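Local coordinates for protein metagenomic carboxyl esterase MGS0156 (PDB 5D8M) that probably hydrolyses carboxylic ester bonds, as a carboxyl esterase, at residues E98-S103 / S311-V316; P112-E115 / A120-L123. All blocks are in the same frame, centred on the assembly; numbering follows the deposited sequence.

How the interactions relate
Interaction 2 lies about 17 Å from the centre of the chain, at the edge of the parallel sheet, where helix 111-116 meets the edge strand 120-123. Interaction 1 is a surface contact about 19 Å from that centre, between the loop after strand 87-92 and the short helix 312-316. The centres of the two are about 22 Å apart and their nearest atoms about 7 Å, so they do not touch. In chain order 98-103 comes first, then both segments of interaction 2, then 311-316. The beta-alpha-beta unit 87-92, 111-116, 120-123 thus supplies one side of interaction 1 and both sides of interaction 2: its loop before the helix meets a late part of the chain, its helix packs on the next strand.

Interaction 1. Residues E98-S103 / S311-V316; sequences ECVSES and SLLTSV
Ser103 and Thr314 bring the two backbones nearest, their CA atoms 8.0 Å apart, so side chains alone bridge the gap. Segment 98-103 starts with a short 3-10 turn and continues as a turning loop, in which Ser103 N bonds to Val100 O; segment 311-316 is the N-cap residue and the whole of the short helix 312-316. Leu313 reaches across with a single methyl. With CG anti to the backbone N (chi1 -179°), its CD2 is carried out to the loop, 4.0 Å from Val100 CG1 and equally far from Ser103 OG. The Val100 and Leu313 side chains cross at about a right angle and meet through these methyls, a light apolar touch; no hydrogen bond joins the segments. Beside it, Ser311 holds the helix start: its OG accepts from Thr314 N at 3.2 Å in a nearly straight bond (168°). Ser311 O is gripped twice, by Ser315 N and, at 2.9 Å, by Ser315 OG, which arrive from opposite faces of its plane. On the loop side, the disulfide from Cys99 to Cys213 and the salt bridge from Glu98 to Arg125 tie the 3-10 turn to other parts of the chain. The arrangement is surface packing of a disulfide-tethered loop against a serine N-capped helix.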
# COMPACT_ATOMS: atom_id res chain seq x y z
N GLU A 98 -8.61 -4.71 -9.93
CA GLU A 98 -8.80 -5.37 -11.22
C GLU A 98 -10.12 -4.96 -11.85
O GLU A 98 -10.21 -4.81 -13.06
CB GLU A 98 -8.75 -6.90 -11.05
CG GLU A 98 -8.82 -7.66 -12.38
CD GLU A 98 -8.90 -9.17 -12.18
OE1 GLU A 98 -9.47 -9.61 -11.14
OE2 GLU A 98 -8.41 -9.91 -13.05
N CYS A 99 -11.14 -4.77 -11.01
CA CYS A 99 -12.47 -4.43 -11.49
C CYS A 99 -12.57 -3.00 -12.06
O CYS A 99 -13.48 -2.69 -12.84
CB CYS A 99 -13.48 -4.59 -10.34
SG CYS A 99 -13.36 -6.23 -9.51
N VAL A 100 -11.67 -2.11 -11.66
CA VAL A 100 -11.73 -0.75 -12.18
C VAL A 100 -10.55 -0.45 -13.10
O VAL A 100 -10.19 0.71 -13.29
CB VAL A 100 -11.79 0.32 -11.02
CG1 VAL A 100 -13.10 0.16 -10.23
CG2 VAL A 100 -10.59 0.23 -10.11
N SER A 101 -9.96 -1.50 -13.68
CA SER A 101 -8.77 -1.33 -14.52
C SER A 101 -8.98 -0.38 -15.70
O SER A 101 -8.03 0.21 -16.17
CB SER A 101 -8.27 -2.67 -15.04
OG SER A 101 -9.22 -3.26 -15.90
N GLU A 102 -10.21 -0.24 -16.18
CA GLU A 102 -10.48 0.70 -17.28
C GLU A 102 -10.32 2.16 -16.87
O GLU A 102 -10.07 3.03 -17.71
CB GLU A 102 -11.90 0.48 -17.83
CG GLU A 102 -12.04 -0.76 -18.67
CD GLU A 102 -11.43 -0.60 -20.05
OE1 GLU A 102 -10.52 -1.38 -20.38
OE2 GLU A 102 -11.87 0.30 -20.80
N SER A 103 -10.48 2.42 -15.58
CA SER A 103 -10.44 3.76 -15.03
C SER A 103 -9.13 4.03 -14.29
O SER A 103 -8.71 5.18 -14.17
CB SER A 103 -11.61 3.99 -14.05
OG SER A 103 -12.83 3.55 -14.62
N SER A 311 -17.28 10.64 -15.47
CA SER A 311 -17.49 9.33 -14.89
C SER A 311 -18.13 9.52 -13.52
O SER A 311 -17.68 10.36 -12.75
CB SER A 311 -16.18 8.56 -14.77
OG SER A 311 -16.32 7.37 -14.00
N LEU A 312 -19.16 8.75 -13.21
CA LEU A 312 -19.76 8.84 -11.90
C LEU A 312 -18.73 8.37 -10.87
O LEU A 312 -18.61 8.94 -9.79
CB LEU A 312 -21.03 8.00 -11.82
CG LEU A 312 -21.92 8.20 -10.59
CD1 LEU A 312 -22.11 9.69 -10.28
CD2 LEU A 312 -23.26 7.57 -10.87
N LEU A 313 -17.98 7.35 -11.25
CA LEU A 313 -16.94 6.79 -10.41
C LEU A 313 -15.88 7.82 -10.13
O LEU A 313 -15.51 8.04 -8.97
CB LEU A 313 -16.32 5.57 -11.09
CG LEU A 313 -15.21 4.85 -10.34
CD1 LEU A 313 -15.72 4.41 -8.98
CD2 LEU A 313 -14.76 3.65 -11.17
N THR A 314 -15.38 8.46 -11.18
CA THR A 314 -14.33 9.46 -11.03
C THR A 314 -14.82 10.64 -10.19
O THR A 314 -14.08 11.17 -9.38
CB THR A 314 -13.84 9.99 -12.39
OG1 THR A 314 -13.20 8.92 -13.10
CG2 THR A 314 -12.84 11.14 -12.19
N SER A 315 -16.09 11.00 -10.37
CA SER A 315 -16.65 12.12 -9.64
C SER A 315 -16.76 11.88 -8.14
O SER A 315 -16.54 12.80 -7.36
CB SER A 315 -18.02 12.47 -10.21
OG SER A 315 -17.88 13.00 -11.52
N VAL A 316 -17.09 10.66 -7.72
CA VAL A 316 -17.28 10.39 -6.30
C VAL A 316 -15.94 10.15 -5.60
O VAL A 316 -15.83 10.30 -4.39
CB VAL A 316 -18.24 9.21 -6.07
CG1 VAL A 316 -19.58 9.52 -6.74
CG2 VAL A 316 -17.65 7.90 -6.60

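Interaction 2. Residues P112-E115 / A120-L123; sequences PDVE and ATTL
Val114 and Thr121, both buried, make the apolar part of this helix-strand contact: Val114 CG2 lies 3.6 Å from Thr121 CG2, methyl to methyl, with the two side chains crossing at about a right angle. Val114 also touches Leu89 of strand 87-92 and Leu328 of helix 324-338. Helix 111-116 is the connection of a beta-alpha-beta unit, leading from strand 87-92 to its parallel neighbour 120-123 at the edge of the sheet; Glu115 and Ala120, either side of the short turn between them, have CA atoms 5.6 Å apart. The polar contact is made by Glu115, whose chain, extended beyond CG, carries its carboxylate over to the strand. Thr121 OG1 donates to Glu115 OE2 at 2.7 Å, on the anti side of that oxygen and 26° out of the carboxylate plane. A chi1 of 65° sets this hydroxyl between the backbone N and the carbonyl carbon, leaving CG2 for Val114, while Arg111 NE bonds to the same OG1. A valine in place of Thr121 would probably leave Glu115 OE2 and Arg111 without their shared hydroxyl partner. Water-mediated contact adds a second link: one water donates to Glu115 OE2 (2.8 Å) and accepts from Thr121 N (3.0 Å).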
# COMPACT_ATOMS: atom_id res chain seq x y z
N PRO A 112 6.03 6.95 -15.63
CA PRO A 112 6.99 7.68 -16.48
C PRO A 112 8.12 8.36 -15.69
O PRO A 112 9.28 8.33 -16.13
CB PRO A 112 6.11 8.73 -17.17
CG PRO A 112 4.75 8.07 -17.25
CD PRO A 112 4.63 7.34 -15.94
N ASP A 113 7.80 8.94 -14.53
CA ASP A 113 8.83 9.65 -13.79
C ASP A 113 9.88 8.70 -13.24
O ASP A 113 11.06 8.99 -13.29
CB ASP A 113 8.25 10.47 -12.64
CG ASP A 113 9.34 11.06 -11.74
OD1 ASP A 113 9.92 12.11 -12.12
OD2 ASP A 113 9.62 10.46 -10.66
N VAL A 114 9.48 7.56 -12.71
CA VAL A 114 10.51 6.75 -12.08
C VAL A 114 11.34 6.07 -13.17
O VAL A 114 12.53 5.84 -12.99
CB VAL A 114 9.94 5.72 -11.06
CG1 VAL A 114 9.20 6.46 -9.91
CG2 VAL A 114 9.03 4.71 -11.72
N GLU A 115 10.74 5.81 -14.33
CA GLU A 115 11.49 5.21 -15.44
C GLU A 115 12.48 6.19 -16.07
O GLU A 115 13.56 5.81 -16.51
CB GLU A 115 10.51 4.66 -16.48
CG GLU A 115 9.79 3.43 -15.96
CD GLU A 115 8.91 2.76 -16.99
OE1 GLU A 115 8.80 3.29 -18.11
OE2 GLU A 115 8.33 1.69 -16.67
N ALA A 120 13.01 0.52 -13.47
CA ALA A 120 12.05 -0.22 -14.29
C ALA A 120 10.79 -0.52 -13.47
O ALA A 120 10.84 -0.58 -12.24
CB ALA A 120 12.68 -1.54 -14.83
N THR A 121 9.65 -0.68 -14.14
CA THR A 121 8.42 -1.01 -13.42
C THR A 121 7.65 -2.12 -14.13
O THR A 121 7.59 -2.16 -15.35
CB THR A 121 7.46 0.21 -13.30
OG1 THR A 121 7.00 0.62 -14.59
CG2 THR A 121 8.16 1.39 -12.66
N THR A 122 7.07 -2.99 -13.33
CA THR A 122 6.17 -4.03 -13.82
C THR A 122 4.89 -3.96 -13.00
O THR A 122 4.97 -3.92 -11.78
CB THR A 122 6.79 -5.43 -13.69
OG1 THR A 122 7.86 -5.56 -14.63
CG2 THR A 122 5.76 -6.51 -13.96
N LEU A 123 3.74 -3.93 -13.65
CA LEU A 123 2.47 -4.01 -12.96
C LEU A 123 1.93 -5.45 -12.94
O LEU A 123 1.74 -6.06 -13.98
CB LEU A 123 1.45 -3.07 -13.62
CG LEU A 123 0.02 -3.14 -13.06
CD1 LEU A 123 -0.03 -2.75 -11.59
CD2 LEU A 123 -0.88 -2.21 -13.88
O HOH W 1 10.00 -0.57 -17.09